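Local coordinates for protein probable dipeptidase (Pseudomonas aeruginosa, PDB 3B40) that probably works as a metal-dependent dipeptidase of the membrane dipeptidase family (peptidase family M19), at residues 162-174 with 181-195. The protein carries 11 engineered substitutions. Numbering follows the deposited sequence.
Sequences GFSYVGNNDWADS and FNDSPDALGGLSPLG. Engineered in segment 162-174: Ser-164 (natural residue Asn), Ala-172 (natural residue Ser). Engineered in segment 181-195: Ser-184 (natural residue Thr), Pro-185 (natural residue Ala).
Asp-173 of 162-174 reaches into the turn Asp-186 to Gly-189 and the Gly-190 that follows it, and its side chain can be followed atom by atom. Asp-173 CB sits 3.8 Å from Gly-190 O, the same carbonyl that accepts the N-H of Asp-173 in a single beta bridge pairing Ala-172 with Leu-191. With CG anti to the carbonyl carbon (chi1 -61°), the carboxylate enters the type I turn. Asp-173 OD1 accepts the N-H of Leu-188 (N at 2.8 Å) on its syn lone pair and also lies against Leu-188 CB and CG. Asp-173 OD2 accepts the N-H of Gly-190 (N at 2.9 Å) from above the carboxylate plane. A water joins this oxygen to Asp-186 OD1.

At one end of the contact Asn-168 and Asp-183 run past each other, amide and carboxylate stacked 18° apart. Asn-168 N donates to Asp-183 OD2 at 2.7 Å, an oxygen that also accepts from Leu-178 N, while Asn-168 ND2 reaches Ser-184 O at 2.8 Å. At the other, Ser-192 OG gives its proton to Asp-170 O (2.7 Å) and accepts from Gly-195 N as the N-cap of helix 193-205. Phe-163 brings its ring edge to Gly-195 O.

The loop after strand 160-162 of this TIM-barrel family is thus folded back on the lead-in to the next helix mainly by polar bonds. Where Asp-186 comes close to Asp-173, the amides of Leu-188 and Gly-190 and the bridging water probably offset the local negative charge.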
loop_
_atom_site.group_PDB
_atom_site.type_symbol
_atom_site.label_atom_id
_atom_site.label_comp_id
_atom_site.label_asym_id
_atom_site.label_seq_id
_atom_site.Cartn_x
_atom_site.Cartn_y
_atom_site.Cartn_z
ATOM N N GLY A 162 6.906 -1.959 6.369
ATOM C CA GLY A 162 7.345 -0.896 5.461
ATOM C C GLY A 162 7.833 0.263 6.286
ATOM O O GLY A 162 7.160 0.702 7.205
ATOM N N PHE A 163 9.033 0.730 6.004
ATOM C CA PHE A 163 9.607 1.853 6.738
ATOM C C PHE A 163 8.849 3.144 6.589
ATOM O O PHE A 163 8.897 4.008 7.483
ATOM C CB PHE A 163 10.998 2.131 6.184
ATOM C CG PHE A 163 12.043 1.148 6.633
ATOM C CD1 PHE A 163 12.990 1.537 7.551
ATOM C CD2 PHE A 163 12.110 -0.149 6.086
ATOM C CE1 PHE A 163 13.992 0.645 7.970
ATOM C CE2 PHE A 163 13.084 -1.040 6.510
ATOM C CZ PHE A 163 14.044 -0.635 7.437
ATOM N N SER A 164 8.211 3.332 5.435
ATOM C CA SER A 164 7.749 4.670 5.090
ATOM C C SER A 164 6.288 4.790 4.847
ATOM O O SER A 164 5.628 3.824 4.506
ATOM C CB SER A 164 8.471 5.199 3.848
ATOM O OG SER A 164 9.867 5.256 4.048
ATOM N N TYR A 165 5.796 6.003 5.060
ATOM C CA TYR A 165 4.565 6.488 4.478
ATOM C C TYR A 165 4.899 7.852 3.834
ATOM O O TYR A 165 6.057 8.108 3.452
ATOM C CB TYR A 165 3.475 6.575 5.561
ATOM C CG TYR A 165 2.067 6.827 5.070
ATOM C CD1 TYR A 165 1.381 5.888 4.271
ATOM C CD2 TYR A 165 1.406 8.001 5.424
ATOM C CE1 TYR A 165 0.044 6.140 3.825
ATOM C CE2 TYR A 165 0.117 8.268 4.971
ATOM C CZ TYR A 165 -0.569 7.330 4.185
ATOM O OH TYR A 165 -1.860 7.614 3.786
ATOM N N VAL A 166 3.893 8.695 3.659
ATOM C CA VAL A 166 4.089 10.135 3.394
ATOM C C VAL A 166 4.828 10.776 4.596
ATOM O O VAL A 166 4.521 10.472 5.756
ATOM C CB VAL A 166 2.706 10.820 3.141
ATOM C CG1 VAL A 166 2.868 12.304 2.926
ATOM C CG2 VAL A 166 2.029 10.229 1.905
ATOM N N GLY A 167 5.818 11.631 4.328
ATOM C CA GLY A 167 6.588 12.279 5.388
ATOM C C GLY A 167 7.878 11.516 5.660
ATOM O O GLY A 167 7.882 10.293 5.676
ATOM N N ASN A 168 8.989 12.226 5.820
ATOM C CA ASN A 168 10.239 11.584 6.223
ATOM C C ASN A 168 10.078 11.074 7.635
ATOM O O ASN A 168 9.253 11.589 8.388
ATOM C CB ASN A 168 11.407 12.580 6.206
ATOM C CG ASN A 168 11.820 13.009 4.799
ATOM O OD1 ASN A 168 11.603 12.293 3.824
ATOM N ND2 ASN A 168 12.468 14.176 4.694
ATOM N N ASN A 169 10.862 10.071 8.019
ATOM C CA ASN A 169 10.962 9.742 9.440
ATOM C C ASN A 169 12.423 9.441 9.774
ATOM O O ASN A 169 13.290 9.501 8.880
ATOM C CB ASN A 169 10.017 8.565 9.817
ATOM C CG ASN A 169 10.403 7.277 9.146
ATOM O OD1 ASN A 169 11.526 6.754 9.351
ATOM N ND2 ASN A 169 9.488 6.732 8.343
ATOM N N ASP A 170 12.701 9.145 11.047
ATOM C CA ASP A 170 14.095 9.023 11.524
ATOM C C ASP A 170 14.829 7.754 11.099
ATOM O O ASP A 170 16.019 7.631 11.323
ATOM C CB ASP A 170 14.169 9.172 13.044
ATOM C CG ASP A 170 13.742 10.560 13.503
ATOM O OD1 ASP A 170 13.887 11.538 12.742
ATOM O OD2 ASP A 170 13.247 10.672 14.612
ATOM N N TRP A 171 14.114 6.823 10.490
ATOM C CA TRP A 171 14.688 5.567 9.960
ATOM C C TRP A 171 14.937 5.601 8.444
ATOM O O TRP A 171 15.891 5.006 7.949
ATOM C CB TRP A 171 13.726 4.416 10.270
ATOM C CG TRP A 171 13.681 4.001 11.718
ATOM C CD1 TRP A 171 14.009 4.770 12.812
ATOM C CD2 TRP A 171 13.330 2.702 12.237
ATOM N NE1 TRP A 171 13.841 4.034 13.978
ATOM C CE2 TRP A 171 13.421 2.769 13.651
ATOM C CE3 TRP A 171 12.917 1.506 11.647
ATOM C CZ2 TRP A 171 13.127 1.670 14.482
ATOM C CZ3 TRP A 171 12.620 0.417 12.471
ATOM C CH2 TRP A 171 12.731 0.507 13.871
ATOM N N ALA A 172 14.050 6.270 7.711
ATOM C CA ALA A 172 14.101 6.255 6.253
ATOM C C ALA A 172 13.501 7.536 5.692
ATOM O O ALA A 172 12.489 8.031 6.224
ATOM C CB ALA A 172 13.295 5.058 5.741
ATOM N N ASP A 173 14.085 8.038 4.603
ATOM C CA ASP A 173 13.476 9.134 3.809
ATOM C C ASP A 173 12.267 8.631 3.007
ATOM O O ASP A 173 12.269 7.511 2.494
ATOM C CB ASP A 173 14.460 9.752 2.809
ATOM C CG ASP A 173 15.696 10.388 3.472
ATOM O OD1 ASP A 173 15.635 10.823 4.648
ATOM O OD2 ASP A 173 16.748 10.449 2.790
ATOM N N SER A 174 11.279 9.497 2.830
ATOM C CA SER A 174 10.109 9.122 2.069
ATOM C C SER A 174 10.271 9.573 0.607
ATOM O O SER A 174 11.031 10.490 0.318
ATOM C CB SER A 174 8.858 9.730 2.707
ATOM O OG SER A 174 7.712 9.550 1.878
ATOM N N PHE A 181 5.427 19.049 7.409
ATOM C CA PHE A 181 6.279 18.473 8.484
ATOM C C PHE A 181 7.687 19.112 8.514
ATOM O O PHE A 181 8.588 18.642 9.220
ATOM C CB PHE A 181 6.453 16.961 8.268
ATOM C CG PHE A 181 5.171 16.155 8.379
ATOM C CD1 PHE A 181 4.024 16.700 8.967
ATOM C CD2 PHE A 181 5.143 14.813 7.942
ATOM C CE1 PHE A 181 2.841 15.928 9.068
ATOM C CE2 PHE A 181 3.984 14.040 8.038
ATOM C CZ PHE A 181 2.825 14.600 8.605
ATOM N N ASN A 182 7.865 20.138 7.690
ATOM C CA ASN A 182 9.152 20.821 7.444
ATOM C C ASN A 182 10.200 19.857 6.854
ATOM O O ASN A 182 11.389 19.989 7.094
ATOM C CB ASN A 182 9.649 21.555 8.717
ATOM C CG ASN A 182 10.827 22.487 8.439
ATOM O OD1 ASN A 182 10.887 23.111 7.382
ATOM N ND2 ASN A 182 11.781 22.565 9.384
ATOM N N ASP A 183 9.747 18.888 6.060
ATOM C CA ASP A 183 10.642 17.860 5.484
ATOM C C ASP A 183 11.571 18.450 4.426
ATOM O O ASP A 183 11.166 19.345 3.667
ATOM C CB ASP A 183 9.826 16.741 4.821
ATOM C CG ASP A 183 9.232 15.760 5.813
ATOM O OD1 ASP A 183 9.523 15.846 7.025
ATOM O OD2 ASP A 183 8.488 14.852 5.372
ATOM N N SER A 184 12.801 17.945 4.355
ATOM C CA SER A 184 13.661 18.187 3.196
ATOM C C SER A 184 13.827 16.894 2.404
ATOM O O SER A 184 13.990 15.822 3.008
ATOM C CB SER A 184 15.048 18.717 3.637
ATOM O OG SER A 184 14.949 20.093 3.985
ATOM N N PRO A 185 13.826 16.978 1.062
ATOM C CA PRO A 185 13.973 15.758 0.253
ATOM C C PRO A 185 15.287 15.038 0.580
ATOM O O PRO A 185 16.321 15.684 0.791
ATOM C CB PRO A 185 13.990 16.292 -1.193
ATOM C CG PRO A 185 14.361 17.735 -1.053
ATOM C CD PRO A 185 13.732 18.183 0.216
ATOM N N ASP A 186 15.232 13.711 0.659
ATOM C CA ASP A 186 16.416 12.907 0.915
ATOM C C ASP A 186 17.243 13.372 2.134
ATOM O O ASP A 186 18.446 13.307 2.082
ATOM C CB ASP A 186 17.310 12.846 -0.330
ATOM C CG ASP A 186 16.563 12.403 -1.579
ATOM O OD1 ASP A 186 15.990 11.285 -1.576
ATOM O OD2 ASP A 186 16.582 13.161 -2.569
ATOM N N ALA A 187 16.585 13.773 3.229
ATOM C CA ALA A 187 17.243 14.336 4.417
ATOM C C ALA A 187 18.335 13.442 4.997
ATOM O O ALA A 187 19.414 13.913 5.357
ATOM C CB ALA A 187 16.203 14.683 5.505
ATOM N N LEU A 188 18.036 12.150 5.107
ATOM C CA LEU A 188 18.991 11.150 5.578
ATOM C C LEU A 188 20.001 10.659 4.548
ATOM O O LEU A 188 20.956 9.941 4.910
ATOM C CB LEU A 188 18.223 9.915 6.117
ATOM C CG LEU A 188 17.330 10.174 7.349
ATOM C CD1 LEU A 188 16.553 8.912 7.688
ATOM C CD2 LEU A 188 18.196 10.662 8.547
ATOM N N GLY A 189 19.767 10.941 3.266
ATOM C CA GLY A 189 20.492 10.224 2.204
ATOM C C GLY A 189 20.063 8.765 1.989
ATOM O O GLY A 189 20.821 7.947 1.443
ATOM N N GLY A 190 18.834 8.437 2.380
ATOM C CA GLY A 190 18.311 7.059 2.239
ATOM C C GLY A 190 17.866 6.585 3.609
ATOM O O GLY A 190 16.881 7.112 4.144
ATOM N N LEU A 191 18.624 5.643 4.187
ATOM C CA LEU A 191 18.457 5.208 5.588
ATOM C C LEU A 191 19.421 5.872 6.605
ATOM O O LEU A 191 20.577 6.164 6.281
ATOM C CB LEU A 191 18.620 3.703 5.690
ATOM C CG LEU A 191 17.780 2.841 4.736
ATOM C CD1 LEU A 191 18.259 1.438 4.849
ATOM C CD2 LEU A 191 16.306 2.896 5.093
ATOM N N SER A 192 18.938 6.079 7.840
ATOM C CA SER A 192 19.802 6.490 8.948
ATOM C C SER A 192 20.575 5.257 9.404
ATOM O O SER A 192 20.277 4.133 8.951
ATOM C CB SER A 192 18.970 7.076 10.099
ATOM O OG SER A 192 18.138 6.089 10.722
ATOM N N PRO A 193 21.573 5.438 10.291
ATOM C CA PRO A 193 22.210 4.251 10.874
ATOM C C PRO A 193 21.224 3.266 11.552
ATOM O O PRO A 193 21.367 2.056 11.405
ATOM C CB PRO A 193 23.220 4.862 11.857
ATOM C CG PRO A 193 23.585 6.182 11.169
ATOM C CD PRO A 193 22.239 6.685 10.745
ATOM N N LEU A 194 20.219 3.779 12.262
ATOM C CA LEU A 194 19.225 2.893 12.869
ATOM C C LEU A 194 18.333 2.201 11.801
ATOM O O LEU A 194 18.001 1.014 11.952
ATOM C CB LEU A 194 18.423 3.630 13.956
ATOM C CG LEU A 194 18.821 3.463 15.442
ATOM C CD1 LEU A 194 20.310 3.637 15.728
ATOM C CD2 LEU A 194 18.026 4.411 16.339
ATOM N N GLY A 195 17.999 2.892 10.703
ATOM C CA GLY A 195 17.250 2.253 9.613
ATOM C C GLY A 195 18.036 1.100 8.990
ATOM O O GLY A 195 17.479 0.056 8.634
HETATM O O HOH W 1 12.860 12.474 1.164
HETATM O O HOH W 2 8.490 14.145 8.645
HETATM O O HOH W 3 16.587 9.462 0.248
#